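DNA polymerase III subunit beta (Deinococcus radiodurans, PDB 4TRT) probably forms a ring-shaped head-to-tail homodimer around DNA that tethers DNA polymerases and other proteins to it and makes them processive. Local coordinates at residues Glu132-Ala144 / Val167-Pro181. Sequence-based numbering, arbitrary orientation.
Sequences ELSRAFSSVRYAA and VVASDGYRVAIRDFP
Val167 meets the helix with both methyls: CG2 lies 3.6 Å from Ala136 CB, while CG1 meets the Phe137 ring at CE1. Ala169 CB lies 3.2 Å from Val140 O and touches Ala143 CB. A water links Ala143 O, Asp171 OD2 and Arg174 NE. Arg174 brings NH1, salt-bridged to Asp322, to the edge of the Tyr142 ring near CD1, the two planes 63° apart; one guanidinium face covers Ala143 CA. Ala176 CB packs on Val140 CB and sits 3.4 Å from Tyr142 OH, which is hydrogen-bonded to the hydroxyl of Tyr353. Arg178 CG is anti to the backbone N (chi1 -171°) and the chain bends at chi2, passing Ala136 to reach Ser139. Arg178 NH1 donates to Ser139 OG (2.9 Å), and that hydroxyl donates in turn to Arg135 O. A leucine in place of Arg178 would probably leave Ser139 OG without its donor and Gly351 O without the NE bond. Phe180 CD1 reaches Ala136 CB and CZ reaches Leu133 CD1, both at 3.6 Å. The helix runs nearly antiparallel (166°) to strand 175-181 of the hairpin: the helix-on-sheet fold of the DNA polymerase III beta subunit family, with helices lining the DNA hole and sheets outside.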
loop_
_atom_site.group_PDB
_atom_site.type_symbol
_atom_site.label_atom_id
_atom_site.label_comp_id
_atom_site.label_asym_id
_atom_site.label_seq_id
_atom_site.Cartn_x
_atom_site.Cartn_y
_atom_site.Cartn_z
ATOM N N GLU A 132 -0.685 17.010 -22.245
ATOM C CA GLU A 132 0.619 16.961 -22.893
ATOM C C GLU A 132 1.673 17.451 -21.912
ATOM O O GLU A 132 2.723 16.830 -21.747
ATOM C CB GLU A 132 0.644 17.830 -24.152
ATOM C CG GLU A 132 -0.221 17.329 -25.307
ATOM C CD GLU A 132 0.408 16.194 -26.095
ATOM O OE1 GLU A 132 1.537 15.759 -25.763
ATOM O OE2 GLU A 132 -0.242 15.728 -27.052
ATOM N N LEU A 133 1.382 18.565 -21.252
ATOM C CA LEU A 133 2.327 19.152 -20.303
ATOM C C LEU A 133 2.598 18.214 -19.124
ATOM O O LEU A 133 3.736 18.056 -18.711
ATOM C CB LEU A 133 1.805 20.499 -19.807
ATOM C CG LEU A 133 2.707 21.220 -18.808
ATOM C CD1 LEU A 133 4.038 21.561 -19.471
ATOM C CD2 LEU A 133 2.022 22.494 -18.321
ATOM N N SER A 134 1.551 17.597 -18.592
ATOM C CA SER A 134 1.684 16.660 -17.484
ATOM C C SER A 134 2.537 15.442 -17.827
ATOM O O SER A 134 3.404 15.049 -17.054
ATOM C CB SER A 134 0.305 16.191 -17.024
ATOM O OG SER A 134 0.430 15.360 -15.877
ATOM N N ARG A 135 2.286 14.832 -18.979
ATOM C CA ARG A 135 3.077 13.662 -19.387
ATOM C C ARG A 135 4.540 14.072 -19.671
ATOM O O ARG A 135 5.449 13.337 -19.330
ATOM C CB ARG A 135 2.395 12.884 -20.535
ATOM C CG ARG A 135 1.489 11.745 -20.043
ATOM C CD ARG A 135 0.677 11.053 -21.129
ATOM N NE ARG A 135 -0.650 11.660 -21.276
ATOM C CZ ARG A 135 -0.990 12.628 -22.134
ATOM N NH1 ARG A 135 -0.108 13.141 -22.979
ATOM N NH2 ARG A 135 -2.241 13.086 -22.148
ATOM N N ALA A 136 4.770 15.273 -20.209
ATOM C CA ALA A 136 6.131 15.784 -20.382
ATOM C C ALA A 136 6.822 15.966 -19.031
ATOM O O ALA A 136 7.933 15.480 -18.832
ATOM C CB ALA A 136 6.147 17.079 -21.182
ATOM N N PHE A 137 6.158 16.640 -18.098
ATOM C CA PHE A 137 6.663 16.765 -16.721
ATOM C C PHE A 137 7.029 15.424 -16.104
ATOM O O PHE A 137 8.110 15.271 -15.531
ATOM C CB PHE A 137 5.636 17.434 -15.796
ATOM C CG PHE A 137 5.582 18.937 -15.886
ATOM C CD1 PHE A 137 6.686 19.701 -16.255
ATOM C CD2 PHE A 137 4.413 19.600 -15.520
ATOM C CE1 PHE A 137 6.600 21.086 -16.300
ATOM C CE2 PHE A 137 4.331 20.976 -15.557
ATOM C CZ PHE A 137 5.418 21.720 -15.958
ATOM N N SER A 138 6.128 14.454 -16.223
ATOM C CA SER A 138 6.317 13.132 -15.614
ATOM C C SER A 138 7.481 12.367 -16.243
ATOM O O SER A 138 8.075 11.517 -15.596
ATOM C CB SER A 138 5.054 12.281 -15.759
ATOM O OG SER A 138 4.022 12.782 -14.949
ATOM N N SER A 139 7.780 12.668 -17.507
ATOM C CA SER A 139 8.862 12.016 -18.231
ATOM C C SER A 139 10.239 12.529 -17.825
ATOM O O SER A 139 11.215 11.786 -17.972
ATOM C CB SER A 139 8.687 12.204 -19.739
ATOM O OG SER A 139 7.487 11.576 -20.146
ATOM N N VAL A 140 10.339 13.784 -17.358
ATOM C CA VAL A 140 11.664 14.387 -17.058
ATOM C C VAL A 140 11.954 14.670 -15.596
ATOM O O VAL A 140 13.106 14.856 -15.239
ATOM C CB VAL A 140 11.916 15.659 -17.883
ATOM C CG1 VAL A 140 11.644 15.362 -19.359
ATOM C CG2 VAL A 140 11.093 16.840 -17.339
ATOM N N ARG A 141 10.926 14.626 -14.749
ATOM C CA ARG A 141 11.000 15.067 -13.349
ATOM C C ARG A 141 12.091 14.370 -12.527
ATOM O O ARG A 141 12.755 15.003 -11.709
ATOM C CB ARG A 141 9.613 14.845 -12.695
ATOM C CG ARG A 141 9.588 14.603 -11.192
ATOM C CD ARG A 141 9.802 15.919 -10.508
ATOM N NE ARG A 141 9.816 15.874 -9.045
ATOM C CZ ARG A 141 10.913 15.884 -8.297
ATOM N NH1 ARG A 141 12.129 15.842 -8.841
ATOM N NH2 ARG A 141 10.782 15.921 -6.981
ATOM N N TYR A 142 12.266 13.066 -12.723
ATOM C CA TYR A 142 13.288 12.302 -11.997
ATOM C C TYR A 142 14.713 12.889 -12.086
ATOM O O TYR A 142 15.537 12.654 -11.210
ATOM C CB TYR A 142 13.319 10.851 -12.504
ATOM C CG TYR A 142 13.904 10.712 -13.904
ATOM C CD1 TYR A 142 15.273 10.617 -14.094
ATOM C CD2 TYR A 142 13.085 10.690 -15.036
ATOM C CE1 TYR A 142 15.819 10.505 -15.355
ATOM C CE2 TYR A 142 13.625 10.587 -16.312
ATOM C CZ TYR A 142 14.993 10.485 -16.462
ATOM O OH TYR A 142 15.569 10.347 -17.695
ATOM N N ALA A 143 15.024 13.622 -13.154
ATOM C CA ALA A 143 16.394 14.102 -13.379
ATOM C C ALA A 143 16.769 15.325 -12.542
ATOM O O ALA A 143 17.959 15.645 -12.412
ATOM C CB ALA A 143 16.616 14.407 -14.864
ATOM N N ALA A 144 15.769 16.030 -12.021
ATOM C CA ALA A 144 16.009 17.211 -11.187
ATOM C C ALA A 144 16.432 16.751 -9.797
ATOM O O ALA A 144 15.921 15.756 -9.294
ATOM C CB ALA A 144 14.762 18.078 -11.094
ATOM N N VAL A 167 10.338 20.429 -22.111
ATOM C CA VAL A 167 10.761 20.463 -20.709
ATOM C C VAL A 167 12.060 19.704 -20.557
ATOM O O VAL A 167 12.283 18.708 -21.239
ATOM C CB VAL A 167 9.720 19.897 -19.717
ATOM C CG1 VAL A 167 8.568 20.882 -19.537
ATOM C CG2 VAL A 167 9.250 18.514 -20.152
ATOM N N VAL A 168 12.911 20.197 -19.660
ATOM C CA VAL A 168 14.240 19.640 -19.454
ATOM C C VAL A 168 14.563 19.627 -17.962
ATOM O O VAL A 168 14.311 20.613 -17.251
ATOM C CB VAL A 168 15.322 20.473 -20.184
ATOM C CG1 VAL A 168 16.680 19.766 -20.165
ATOM C CG2 VAL A 168 14.909 20.785 -21.615
ATOM N N ALA A 169 15.124 18.511 -17.496
ATOM C CA ALA A 169 15.681 18.428 -16.158
ATOM C C ALA A 169 17.070 17.806 -16.214
ATOM O O ALA A 169 17.387 17.038 -17.139
ATOM C CB ALA A 169 14.759 17.604 -15.283
ATOM N N SER A 170 17.896 18.138 -15.218
ATOM C CA SER A 170 19.257 17.676 -15.175
ATOM C C SER A 170 19.880 17.887 -13.800
ATOM O O SER A 170 19.434 18.725 -13.019
ATOM C CB SER A 170 20.091 18.417 -16.233
ATOM O OG SER A 170 21.429 17.968 -16.242
ATOM N N ASP A 171 20.915 17.104 -13.525
ATOM C CA ASP A 171 21.812 17.351 -12.384
ATOM C C ASP A 171 23.204 17.789 -12.857
ATOM O O ASP A 171 24.150 17.715 -12.098
ATOM C CB ASP A 171 21.930 16.090 -11.527
ATOM C CG ASP A 171 22.472 14.876 -12.304
ATOM O OD1 ASP A 171 23.102 15.024 -13.375
ATOM O OD2 ASP A 171 22.240 13.752 -11.838
ATOM N N GLY A 172 23.318 18.242 -14.104
ATOM C CA GLY A 172 24.609 18.631 -14.698
ATOM C C GLY A 172 25.306 17.499 -15.447
ATOM O O GLY A 172 26.269 17.730 -16.193
ATOM N N TYR A 173 24.825 16.273 -15.248
ATOM C CA TYR A 173 25.433 15.081 -15.846
ATOM C C TYR A 173 24.382 14.299 -16.633
ATOM O O TYR A 173 24.468 14.222 -17.871
ATOM C CB TYR A 173 26.066 14.204 -14.761
ATOM C CG TYR A 173 27.117 14.914 -13.945
ATOM C CD1 TYR A 173 26.766 15.674 -12.825
ATOM C CD2 TYR A 173 28.463 14.826 -14.282
ATOM C CE1 TYR A 173 27.730 16.329 -12.069
ATOM C CE2 TYR A 173 29.433 15.483 -13.535
ATOM C CZ TYR A 173 29.061 16.232 -12.434
ATOM O OH TYR A 173 30.027 16.869 -11.690
ATOM N N ARG A 174 23.390 13.732 -15.939
ATOM C CA ARG A 174 22.239 13.165 -16.658
ATOM C C ARG A 174 21.243 14.255 -17.027
ATOM O O ARG A 174 21.145 15.272 -16.361
ATOM C CB ARG A 174 21.550 12.044 -15.890
ATOM C CG ARG A 174 20.900 12.448 -14.584
ATOM C CD ARG A 174 20.254 11.222 -13.983
ATOM N NE ARG A 174 19.655 11.441 -12.676
ATOM C CZ ARG A 174 18.808 10.586 -12.095
ATOM N NH1 ARG A 174 18.446 9.466 -12.709
ATOM N NH2 ARG A 174 18.304 10.855 -10.901
ATOM N N VAL A 175 20.486 14.000 -18.092
ATOM C CA VAL A 175 19.537 14.947 -18.634
ATOM C C VAL A 175 18.303 14.166 -19.072
ATOM O O VAL A 175 18.416 13.043 -19.592
ATOM C CB VAL A 175 20.104 15.672 -19.886
ATOM C CG1 VAL A 175 19.205 16.848 -20.239
ATOM C CG2 VAL A 175 21.546 16.134 -19.662
ATOM N N ALA A 176 17.134 14.759 -18.869
ATOM C CA ALA A 176 15.881 14.221 -19.395
ATOM C C ALA A 176 15.181 15.357 -20.123
ATOM O O ALA A 176 15.096 16.469 -19.596
ATOM C CB ALA A 176 15.013 13.693 -18.271
ATOM N N ILE A 177 14.695 15.052 -21.324
ATOM C CA ILE A 177 14.055 16.011 -22.224
ATOM C C ILE A 177 12.785 15.396 -22.777
ATOM O O ILE A 177 12.762 14.216 -23.136
ATOM C CB ILE A 177 14.982 16.326 -23.420
ATOM C CG1 ILE A 177 16.287 16.975 -22.946
ATOM C CG2 ILE A 177 14.286 17.197 -24.482
ATOM C CD1 ILE A 177 17.353 16.985 -24.015
ATOM N N ARG A 178 11.705 16.177 -22.820
ATOM C CA ARG A 178 10.552 15.802 -23.614
ATOM C C ARG A 178 9.996 17.009 -24.365
ATOM O O ARG A 178 9.717 18.043 -23.755
ATOM C CB ARG A 178 9.463 15.164 -22.759
ATOM C CG ARG A 178 8.347 14.563 -23.616
ATOM C CD ARG A 178 7.855 13.228 -23.095
ATOM N NE ARG A 178 7.038 12.545 -24.094
ATOM C CZ ARG A 178 6.507 11.337 -23.936
ATOM N NH1 ARG A 178 6.712 10.646 -22.824
ATOM N NH2 ARG A 178 5.783 10.809 -24.915
ATOM N N ASP A 179 9.879 16.862 -25.680
ATOM C CA ASP A 179 9.248 17.840 -26.576
ATOM C C ASP A 179 7.782 17.496 -26.683
ATOM O O ASP A 179 7.427 16.317 -26.712
ATOM C CB ASP A 179 9.873 17.778 -27.982
ATOM C CG ASP A 179 11.273 18.361 -28.028
ATOM O OD1 ASP A 179 11.483 19.467 -27.487
ATOM O OD2 ASP A 179 12.184 17.716 -28.581
ATOM N N PHE A 180 6.932 18.520 -26.740
ATOM C CA PHE A 180 5.495 18.317 -26.863
ATOM C C PHE A 180 4.817 19.483 -27.618
ATOM O O PHE A 180 5.362 20.582 -27.664
ATOM C CB PHE A 180 4.891 18.113 -25.465
ATOM C CG PHE A 180 5.078 19.281 -24.532
ATOM C CD1 PHE A 180 6.264 19.459 -23.844
ATOM C CD2 PHE A 180 4.047 20.195 -24.325
ATOM C CE1 PHE A 180 6.437 20.534 -22.981
ATOM C CE2 PHE A 180 4.210 21.275 -23.460
ATOM C CZ PHE A 180 5.405 21.442 -22.785
ATOM N N PRO A 181 3.634 19.242 -28.228
ATOM C CA PRO A 181 2.915 20.318 -28.937
ATOM C C PRO A 181 2.548 21.506 -28.044
ATOM O O PRO A 181 2.146 21.325 -26.891
ATOM C CB PRO A 181 1.638 19.629 -29.441
ATOM C CG PRO A 181 1.940 18.170 -29.426
ATOM C CD PRO A 181 2.926 17.952 -28.324
HETATM O O HOH W 1 18.770 10.411 -17.724
HETATM O O HOH W 2 19.679 13.795 -10.816
#